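Local coordinates for protein ORF 37 (Human herpesvirus 8 type M, PDB 3FHD) that cleaves DNA as an endonuclease and exonuclease of the PD-(D/E)XK superfamily and takes part in processing branched viral DNA intermediates toward unit-length genomes, at residues P79-L84 against W495-L500; R432-Q437 against V453-L458. All blocks are in the same frame, centred on the assembly; numbering follows the deposited sequence.

Contact 1 (P79-L84 against W495-L500) and contact 2 (R432-Q437 against V453-L458) lie on opposite sides of the chain's centre, with their nearest atoms about 37 Å apart, and share no secondary-structure element. Both are partly buried. Contact 1 ties a loop and the start of helix 83-100, in the N-terminal helical part, to the C-terminal end of the chain; contact 2 pairs the ends of two neighbouring antiparallel strands of the central mixed sheet. Their chemistry differs accordingly. Apart from one direct backbone bond and a bridging water, contact 1 is largely apolar and aromatic, whereas contact 2 adds arginine and lysine interactions to a regular strand pair.

Contact 1 (P79-L84 against W495-L500); sequences PSMPAL and WDFSYL
Four groups surround one water between the two segments: it donates to Met-81 O at 2.7 Å and to Asp-496 O, accepts from Leu-500 N at 2.8 Å, and also bonds Ser-80 OG. The contact joins the loop leading into helix 83-100 to the C-terminal tail of this PD-(D/E)XK nuclease, whose Asx turn at Asp-496 lies at its edge. The water links backbone atoms of Met-81, Asp-496 and Leu-500, with the Ser-80 hydroxyl as its fourth partner. Beside it, Asp-496 N donates to Pro-79 O over 2.8 Å in a nearly straight bond (173° at the hydrogen), although the donor is tilted from the carbonyl plane.

Met-81 carries the apolar side. With chi1 at -61°, its CG is anti to the carbonyl carbon, which brings it to the edge of the Phe-497 ring and near Trp-495 CZ3, while Met-81 CB packs on Leu-500 CD1 at 3.8 Å. Leu-84 crosses the indole at about a right angle, its CD2 3.9 Å from Trp-495 CZ3. Phe-497 CZ in turn lies over one face of that indole, offset toward the rim. Phe-59 and Trp-482, from helices 59-64 and 468-489, also touch Met-81, placing this cluster between N-terminal and C-terminal helices.

On the other flank, a cis peptide precedes Pro-82, whose CD rests 3.6 Å from Tyr-499 CD2. In the Asx turn, Asp-496 OD1 accepts from both Ser-498 N and Ser-498 OG, which holds the carboxylate against Ser-498. The hydroxyl oxygen Ser-498 OG, 2.7 Å from Asp-496 OD1, meets that oxygen on its syn side, whereas Ser-498 N approaches nearly along the C-O axis.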
ATOM      1  N   PRO A  79     -27.636  -0.386   9.588  1.00 20.45           N
ATOM      2  CA  PRO A  79     -26.402  -1.107   9.240  1.00 19.98           C
ATOM      3  C   PRO A  79     -25.129  -0.570   9.914  1.00 19.27           C
ATOM      4  O   PRO A  79     -24.931   0.647  10.051  1.00 19.29           O
ATOM      5  CB  PRO A  79     -26.322  -0.954   7.716  1.00 19.21           C
ATOM      6  CG  PRO A  79     -27.697  -0.712   7.300  1.00 19.59           C
ATOM      7  CD  PRO A  79     -28.284   0.155   8.385  1.00 20.70           C
ATOM      8  N   SER A  80     -24.287  -1.507  10.333  1.00 19.21           N
ATOM      9  CA  SER A  80     -23.073  -1.236  11.083  1.00 19.63           C
ATOM     10  C   SER A  80     -21.833  -1.650  10.256  1.00 19.02           C
ATOM     11  O   SER A  80     -21.923  -2.561   9.429  1.00 18.97           O
ATOM     12  CB  SER A  80     -23.132  -2.067  12.368  1.00 20.13           C
ATOM     13  OG  SER A  80     -21.946  -1.967  13.114  1.00 22.42           O
ATOM     14  N   MET A  81     -20.700  -0.982  10.484  1.00 17.99           N
ATOM     15  CA  MET A  81     -19.396  -1.449  10.007  1.00 18.43           C
ATOM     16  C   MET A  81     -18.595  -2.060  11.170  1.00 17.34           C
ATOM     17  O   MET A  81     -18.635  -1.523  12.295  1.00 18.95           O
ATOM     18  CB  MET A  81     -18.617  -0.314   9.346  1.00 19.26           C
ATOM     19  CG  MET A  81     -19.318   0.288   8.118  1.00 18.65           C
ATOM     20  SD  MET A  81     -19.287  -0.732   6.603  1.00 18.15           S
ATOM     21  CE  MET A  81     -17.614  -0.387   6.039  1.00 16.38           C
ATOM     22  N   PRO A  82     -17.862  -3.162  10.916  1.00 16.95           N
ATOM     23  CA  PRO A  82     -17.559  -3.723   9.591  1.00 17.04           C
ATOM     24  C   PRO A  82     -18.594  -4.698   8.985  1.00 17.40           C
ATOM     25  O   PRO A  82     -18.330  -5.245   7.910  1.00 16.23           O
ATOM     26  CB  PRO A  82     -16.260  -4.456   9.858  1.00 17.05           C
ATOM     27  CG  PRO A  82     -16.469  -5.012  11.267  1.00 17.13           C
ATOM     28  CD  PRO A  82     -17.240  -3.962  11.996  1.00 18.14           C
ATOM     29  N   ALA A  83     -19.735  -4.931   9.649  1.00 17.26           N
ATOM     30  CA  ALA A  83     -20.671  -5.979   9.234  1.00 16.91           C
ATOM     31  C   ALA A  83     -21.157  -5.830   7.786  1.00 17.23           C
ATOM     32  O   ALA A  83     -21.262  -6.811   7.056  1.00 15.69           O
ATOM     33  CB  ALA A  83     -21.891  -6.095  10.230  1.00 17.92           C
ATOM     34  N   LEU A  84     -21.474  -4.607   7.378  1.00 16.09           N
ATOM     35  CA  LEU A  84     -21.988  -4.411   6.010  1.00 17.68           C
ATOM     36  C   LEU A  84     -20.872  -4.643   4.941  1.00 16.54           C
ATOM     37  O   LEU A  84     -21.133  -5.140   3.840  1.00 16.06           O
ATOM     38  CB  LEU A  84     -22.639  -3.022   5.902  1.00 17.83           C
ATOM     39  CG  LEU A  84     -23.305  -2.627   4.589  1.00 18.77           C
ATOM     40  CD1 LEU A  84     -24.302  -3.705   4.112  1.00 21.07           C
ATOM     41  CD2 LEU A  84     -23.971  -1.244   4.727  1.00 20.51           C
ATOM     42  N   TRP A 495     -26.966   4.463   9.110  1.00 18.00           N
ATOM     43  CA  TRP A 495     -25.681   3.981   9.620  1.00 18.88           C
ATOM     44  C   TRP A 495     -25.667   4.002  11.149  1.00 20.23           C
ATOM     45  O   TRP A 495     -26.071   5.012  11.762  1.00 19.99           O
ATOM     46  CB  TRP A 495     -24.531   4.874   9.130  1.00 18.14           C
ATOM     47  CG  TRP A 495     -24.355   4.942   7.652  1.00 16.95           C
ATOM     48  CD1 TRP A 495     -24.768   5.938   6.813  1.00 17.95           C
ATOM     49  CD2 TRP A 495     -23.682   3.983   6.836  1.00 18.17           C
ATOM     50  NE1 TRP A 495     -24.386   5.667   5.518  1.00 16.98           N
ATOM     51  CE2 TRP A 495     -23.727   4.464   5.499  1.00 15.90           C
ATOM     52  CE3 TRP A 495     -23.032   2.760   7.106  1.00 17.69           C
ATOM     53  CZ2 TRP A 495     -23.165   3.764   4.429  1.00 15.82           C
ATOM     54  CZ3 TRP A 495     -22.462   2.051   6.027  1.00 18.10           C
ATOM     55  CH2 TRP A 495     -22.532   2.560   4.710  1.00 17.40           C
ATOM     56  N   ASP A 496     -25.225   2.891  11.741  1.00 21.06           N
ATOM     57  CA  ASP A 496     -24.986   2.792  13.173  1.00 22.80           C
ATOM     58  C   ASP A 496     -23.480   2.675  13.333  1.00 23.94           C
ATOM     59  O   ASP A 496     -22.905   1.609  13.107  1.00 24.30           O
ATOM     60  CB  ASP A 496     -25.742   1.589  13.784  1.00 22.75           C
ATOM     61  CG  ASP A 496     -25.483   1.411  15.291  1.00 24.68           C
ATOM     62  OD1 ASP A 496     -24.422   1.836  15.786  1.00 26.52           O
ATOM     63  OD2 ASP A 496     -26.348   0.847  15.998  1.00 27.42           O
ATOM     64  N   PHE A 497     -22.833   3.787  13.682  1.00 25.30           N
ATOM     65  CA  PHE A 497     -21.376   3.820  13.765  1.00 26.63           C
ATOM     66  C   PHE A 497     -20.844   3.604  15.211  1.00 28.18           C
ATOM     67  O   PHE A 497     -19.645   3.800  15.481  1.00 27.62           O
ATOM     68  CB  PHE A 497     -20.831   5.126  13.152  1.00 26.76           C
ATOM     69  CG  PHE A 497     -20.957   5.214  11.636  1.00 26.94           C
ATOM     70  CD1 PHE A 497     -20.596   4.138  10.813  1.00 28.64           C
ATOM     71  CD2 PHE A 497     -21.398   6.398  11.035  1.00 26.96           C
ATOM     72  CE1 PHE A 497     -20.690   4.237   9.409  1.00 27.48           C
ATOM     73  CE2 PHE A 497     -21.493   6.512   9.650  1.00 28.00           C
ATOM     74  CZ  PHE A 497     -21.139   5.435   8.834  1.00 26.44           C
ATOM     75  N   SER A 498     -21.738   3.185  16.119  1.00 29.81           N
ATOM     76  CA  SER A 498     -21.356   2.758  17.484  1.00 31.85           C
ATOM     77  C   SER A 498     -20.122   1.853  17.489  1.00 32.99           C
ATOM     78  O   SER A 498     -19.128   2.155  18.161  1.00 33.41           O
ATOM     79  CB  SER A 498     -22.515   2.035  18.192  1.00 31.84           C
ATOM     80  OG  SER A 498     -23.679   2.843  18.228  1.00 32.70           O
ATOM     81  N   TYR A 499     -20.181   0.760  16.729  1.00 34.38           N
ATOM     82  CA  TYR A 499     -19.085  -0.213  16.714  1.00 35.78           C
ATOM     83  C   TYR A 499     -17.811   0.373  16.116  1.00 36.79           C
ATOM     84  O   TYR A 499     -16.706   0.097  16.596  1.00 36.81           O
ATOM     85  CB  TYR A 499     -19.473  -1.515  15.978  1.00 35.81           C
ATOM     86  CG  TYR A 499     -18.490  -2.645  16.235  1.00 35.56           C
ATOM     87  CD1 TYR A 499     -18.631  -3.477  17.359  1.00 35.80           C
ATOM     88  CD2 TYR A 499     -17.405  -2.862  15.388  1.00 34.64           C
ATOM     89  CE1 TYR A 499     -17.717  -4.510  17.622  1.00 35.36           C
ATOM     90  CE2 TYR A 499     -16.482  -3.889  15.634  1.00 36.39           C
ATOM     91  CZ  TYR A 499     -16.650  -4.710  16.752  1.00 36.30           C
ATOM     92  OH  TYR A 499     -15.751  -5.724  16.997  1.00 35.86           O
ATOM     93  N   LEU A 500     -17.978   1.178  15.064  1.00 38.02           N
ATOM     94  CA  LEU A 500     -16.857   1.765  14.324  1.00 39.03           C
ATOM     95  C   LEU A 500     -15.994   2.686  15.189  1.00 39.98           C
ATOM     96  O   LEU A 500     -14.754   2.611  15.151  1.00 39.90           O
ATOM     97  CB  LEU A 500     -17.373   2.516  13.089  1.00 38.96           C
ATOM     98  CG  LEU A 500     -16.379   2.827  11.971  1.00 38.78           C
ATOM     99  CD1 LEU A 500     -15.971   1.541  11.272  1.00 38.16           C
ATOM    100  CD2 LEU A 500     -16.972   3.816  10.973  1.00 38.82           C
TER
HETATM  101  O   HOH W   1     -20.140   0.484  13.354  1.00 40.74           O

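Contact 2 (R432-Q437 against V453-L458); sequences RKRGYQ and VEIPTL
With chi1 at 75°, Arg-432 CG sits between its own backbone N and carbonyl carbon, and the chain then runs extended to NE, laying the guanidinium alongside Ile-455. Ile-455 CD1 lies over one face of that group, 3.6 Å from Arg-432 NH2, while Arg-432 CG packs 3.6 Å from Thr-457 CG2. The backbones of Arg-432 and Ile-455 form an antiparallel hydrogen-bonded pair where strand 423-432 ends and strand 455-464 begins: Arg-432 N donates to Ile-455 O at 2.8 Å, and Ile-455 N returns a bond to Arg-432 O at 3.0 Å. A classic beta bulge follows, with Thr-457 and Leu-458 both facing Phe-430.

Beyond the pair, Arg-434 reaches Val-453 O side-on, through NE at 2.9 Å and NH2 at 3.1 Å, with the oxygen at the guanidinium edge and in its plane. Lys-433 NZ forms a salt bridge with Glu-454 OE2, the hydrogen bond within it being weak.

Salt bridges from Arg-432 to Asp-438 and Asp-369 anchor its guanidinium from outside the two segments. Val-453 O accepts two N-H groups from one guanidinium, so charged side chains extend the join past the last backbone pair, into the loops that flank the strands.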
ATOM      1  N   ARG A 432      18.898   4.331 -14.719  1.00 16.63           N
ATOM      2  CA  ARG A 432      19.466   4.893 -15.937  1.00 16.07           C
ATOM      3  C   ARG A 432      18.961   4.194 -17.210  1.00 17.02           C
ATOM      4  O   ARG A 432      18.567   3.016 -17.192  1.00 16.36           O
ATOM      5  CB  ARG A 432      21.004   4.929 -15.880  1.00 15.57           C
ATOM      6  CG  ARG A 432      21.703   3.575 -16.071  1.00 14.70           C
ATOM      7  CD  ARG A 432      23.219   3.772 -16.209  1.00 15.55           C
ATOM      8  NE  ARG A 432      23.954   2.500 -16.362  1.00 13.49           N
ATOM      9  CZ  ARG A 432      24.019   1.788 -17.486  1.00 15.88           C
ATOM     10  NH1 ARG A 432      23.373   2.179 -18.583  1.00 14.78           N
ATOM     11  NH2 ARG A 432      24.747   0.666 -17.522  1.00 14.61           N
ATOM     12  N   LYS A 433      18.943   4.948 -18.309  1.00 17.78           N
ATOM     13  CA  LYS A 433      18.649   4.382 -19.611  1.00 18.83           C
ATOM     14  C   LYS A 433      19.708   3.353 -20.023  1.00 18.42           C
ATOM     15  O   LYS A 433      20.902   3.484 -19.697  1.00 18.36           O
ATOM     16  CB  LYS A 433      18.551   5.483 -20.675  1.00 19.42           C
ATOM     17  CG  LYS A 433      17.368   6.471 -20.515  1.00 23.99           C
ATOM     18  CD  LYS A 433      15.997   5.735 -20.457  1.00 26.63           C
ATOM     19  CE  LYS A 433      14.815   6.718 -20.606  1.00 27.72           C
ATOM     20  NZ  LYS A 433      13.481   6.028 -20.464  1.00 29.97           N
ATOM     21  N   ARG A 434      19.255   2.329 -20.741  1.00 18.32           N
ATOM     22  CA  ARG A 434      20.157   1.408 -21.432  1.00 18.01           C
ATOM     23  C   ARG A 434      20.796   2.085 -22.629  1.00 17.79           C
ATOM     24  O   ARG A 434      20.156   2.875 -23.326  1.00 18.57           O
ATOM     25  CB  ARG A 434      19.414   0.167 -21.900  1.00 18.02           C
ATOM     26  CG  ARG A 434      18.989  -0.702 -20.796  1.00 20.07           C
ATOM     27  CD  ARG A 434      18.229  -1.871 -21.388  1.00 23.03           C
ATOM     28  NE  ARG A 434      17.538  -2.630 -20.355  1.00 25.48           N
ATOM     29  CZ  ARG A 434      17.935  -3.829 -19.940  1.00 27.68           C
ATOM     30  NH1 ARG A 434      19.020  -4.390 -20.492  1.00 28.33           N
ATOM     31  NH2 ARG A 434      17.250  -4.465 -18.992  1.00 26.92           N
ATOM     32  N   GLY A 435      22.075   1.800 -22.845  1.00 17.45           N
ATOM     33  CA  GLY A 435      22.814   2.407 -23.934  1.00 17.02           C
ATOM     34  C   GLY A 435      23.214   1.351 -24.928  1.00 16.82           C
ATOM     35  O   GLY A 435      22.987   0.149 -24.710  1.00 15.18           O
ATOM     36  N   TYR A 436      23.841   1.801 -26.009  1.00 16.38           N
ATOM     37  CA  TYR A 436      24.240   0.915 -27.085  1.00 16.84           C
ATOM     38  C   TYR A 436      25.258  -0.138 -26.669  1.00 16.33           C
ATOM     39  O   TYR A 436      25.258  -1.230 -27.209  1.00 16.32           O
ATOM     40  CB  TYR A 436      24.725   1.721 -28.289  1.00 18.04           C
ATOM     41  CG  TYR A 436      23.584   2.438 -28.983  1.00 19.25           C
ATOM     42  CD1 TYR A 436      22.941   1.856 -30.085  1.00 20.46           C
ATOM     43  CD2 TYR A 436      23.127   3.678 -28.518  1.00 18.71           C
ATOM     44  CE1 TYR A 436      21.886   2.506 -30.716  1.00 21.84           C
ATOM     45  CE2 TYR A 436      22.069   4.331 -29.137  1.00 21.56           C
ATOM     46  CZ  TYR A 436      21.460   3.730 -30.242  1.00 22.15           C
ATOM     47  OH  TYR A 436      20.411   4.364 -30.865  1.00 23.81           O
ATOM     48  N   GLN A 437      26.085   0.189 -25.680  1.00 15.73           N
ATOM     49  CA  GLN A 437      27.166  -0.689 -25.237  1.00 15.60           C
ATOM     50  C   GLN A 437      26.810  -1.545 -23.996  1.00 16.00           C
ATOM     51  O   GLN A 437      27.639  -2.326 -23.531  1.00 15.32           O
ATOM     52  CB  GLN A 437      28.420   0.136 -24.972  1.00 15.03           C
ATOM     53  CG  GLN A 437      28.958   0.858 -26.220  1.00 14.18           C
ATOM     54  CD  GLN A 437      30.249   1.565 -25.949  1.00 17.58           C
ATOM     55  OE1 GLN A 437      31.198   0.963 -25.433  1.00 18.74           O
ATOM     56  NE2 GLN A 437      30.324   2.847 -26.337  1.00 15.32           N
ATOM     57  N   VAL A 453      13.137  -2.835 -19.388  1.00 22.27           N
ATOM     58  CA  VAL A 453      13.173  -1.977 -18.186  1.00 20.24           C
ATOM     59  C   VAL A 453      14.548  -1.293 -18.003  1.00 19.49           C
ATOM     60  O   VAL A 453      15.604  -1.881 -18.329  1.00 19.18           O
ATOM     61  CB  VAL A 453      12.738  -2.737 -16.883  1.00 20.45           C
ATOM     62  CG1 VAL A 453      13.714  -3.853 -16.517  1.00 20.23           C
ATOM     63  CG2 VAL A 453      12.574  -1.780 -15.704  1.00 19.64           C
ATOM     64  N   GLU A 454      14.521  -0.057 -17.488  1.00 17.77           N
ATOM     65  CA  GLU A 454      15.739   0.694 -17.142  1.00 16.24           C
ATOM     66  C   GLU A 454      16.640  -0.040 -16.136  1.00 14.72           C
ATOM     67  O   GLU A 454      16.197  -0.908 -15.382  1.00 14.52           O
ATOM     68  CB  GLU A 454      15.376   2.071 -16.602  1.00 16.80           C
ATOM     69  CG  GLU A 454      14.719   2.972 -17.619  1.00 19.05           C
ATOM     70  CD  GLU A 454      13.193   2.767 -17.753  1.00 25.17           C
ATOM     71  OE1 GLU A 454      12.583   1.821 -17.152  1.00 26.29           O
ATOM     72  OE2 GLU A 454      12.604   3.585 -18.492  1.00 27.81           O
ATOM     73  N   ILE A 455      17.909   0.335 -16.128  1.00 12.36           N
ATOM     74  CA  ILE A 455      18.908  -0.257 -15.236  1.00 11.30           C
ATOM     75  C   ILE A 455      18.959   0.453 -13.870  1.00 10.42           C
ATOM     76  O   ILE A 455      19.161   1.666 -13.830  1.00 10.77           O
ATOM     77  CB  ILE A 455      20.299  -0.205 -15.925  1.00 10.35           C
ATOM     78  CG1 ILE A 455      20.342  -1.182 -17.119  1.00 10.85           C
ATOM     79  CG2 ILE A 455      21.456  -0.457 -14.935  1.00  9.43           C
ATOM     80  CD1 ILE A 455      21.549  -0.935 -18.066  1.00  9.94           C
ATOM     81  N   PRO A 456      18.805  -0.302 -12.755  1.00 10.16           N
ATOM     82  CA  PRO A 456      18.960   0.305 -11.424  1.00  9.88           C
ATOM     83  C   PRO A 456      20.406   0.684 -11.110  1.00 10.17           C
ATOM     84  O   PRO A 456      21.346  -0.088 -11.383  1.00 10.31           O
ATOM     85  CB  PRO A 456      18.449  -0.767 -10.463  1.00 10.51           C
ATOM     86  CG  PRO A 456      18.609  -2.063 -11.205  1.00 11.19           C
ATOM     87  CD  PRO A 456      18.499  -1.745 -12.677  1.00 10.46           C
ATOM     88  N   THR A 457      20.565   1.872 -10.537  1.00  9.56           N
ATOM     89  CA  THR A 457      21.875   2.427 -10.230  1.00 10.47           C
ATOM     90  C   THR A 457      22.092   2.635  -8.732  1.00 10.42           C
ATOM     91  O   THR A 457      23.218   2.519  -8.245  1.00 10.85           O
ATOM     92  CB  THR A 457      22.089   3.804 -10.922  1.00 10.78           C
ATOM     93  OG1 THR A 457      21.059   4.697 -10.479  1.00 11.96           O
ATOM     94  CG2 THR A 457      22.045   3.680 -12.452  1.00  9.24           C
ATOM     95  N   LEU A 458      21.018   2.954  -8.014  1.00 10.65           N
ATOM     96  CA  LEU A 458      21.119   3.398  -6.635  1.00 11.17           C
ATOM     97  C   LEU A 458      19.864   3.012  -5.883  1.00 11.22           C
ATOM     98  O   LEU A 458      18.754   3.120  -6.421  1.00  9.62           O
ATOM     99  CB  LEU A 458      21.276   4.912  -6.622  1.00 12.13           C
ATOM    100  CG  LEU A 458      21.595   5.705  -5.353  1.00 14.33           C
ATOM    101  CD1 LEU A 458      23.055   5.490  -4.928  1.00 16.87           C
ATOM    102  CD2 LEU A 458      21.332   7.204  -5.648  1.00 12.90           C
TER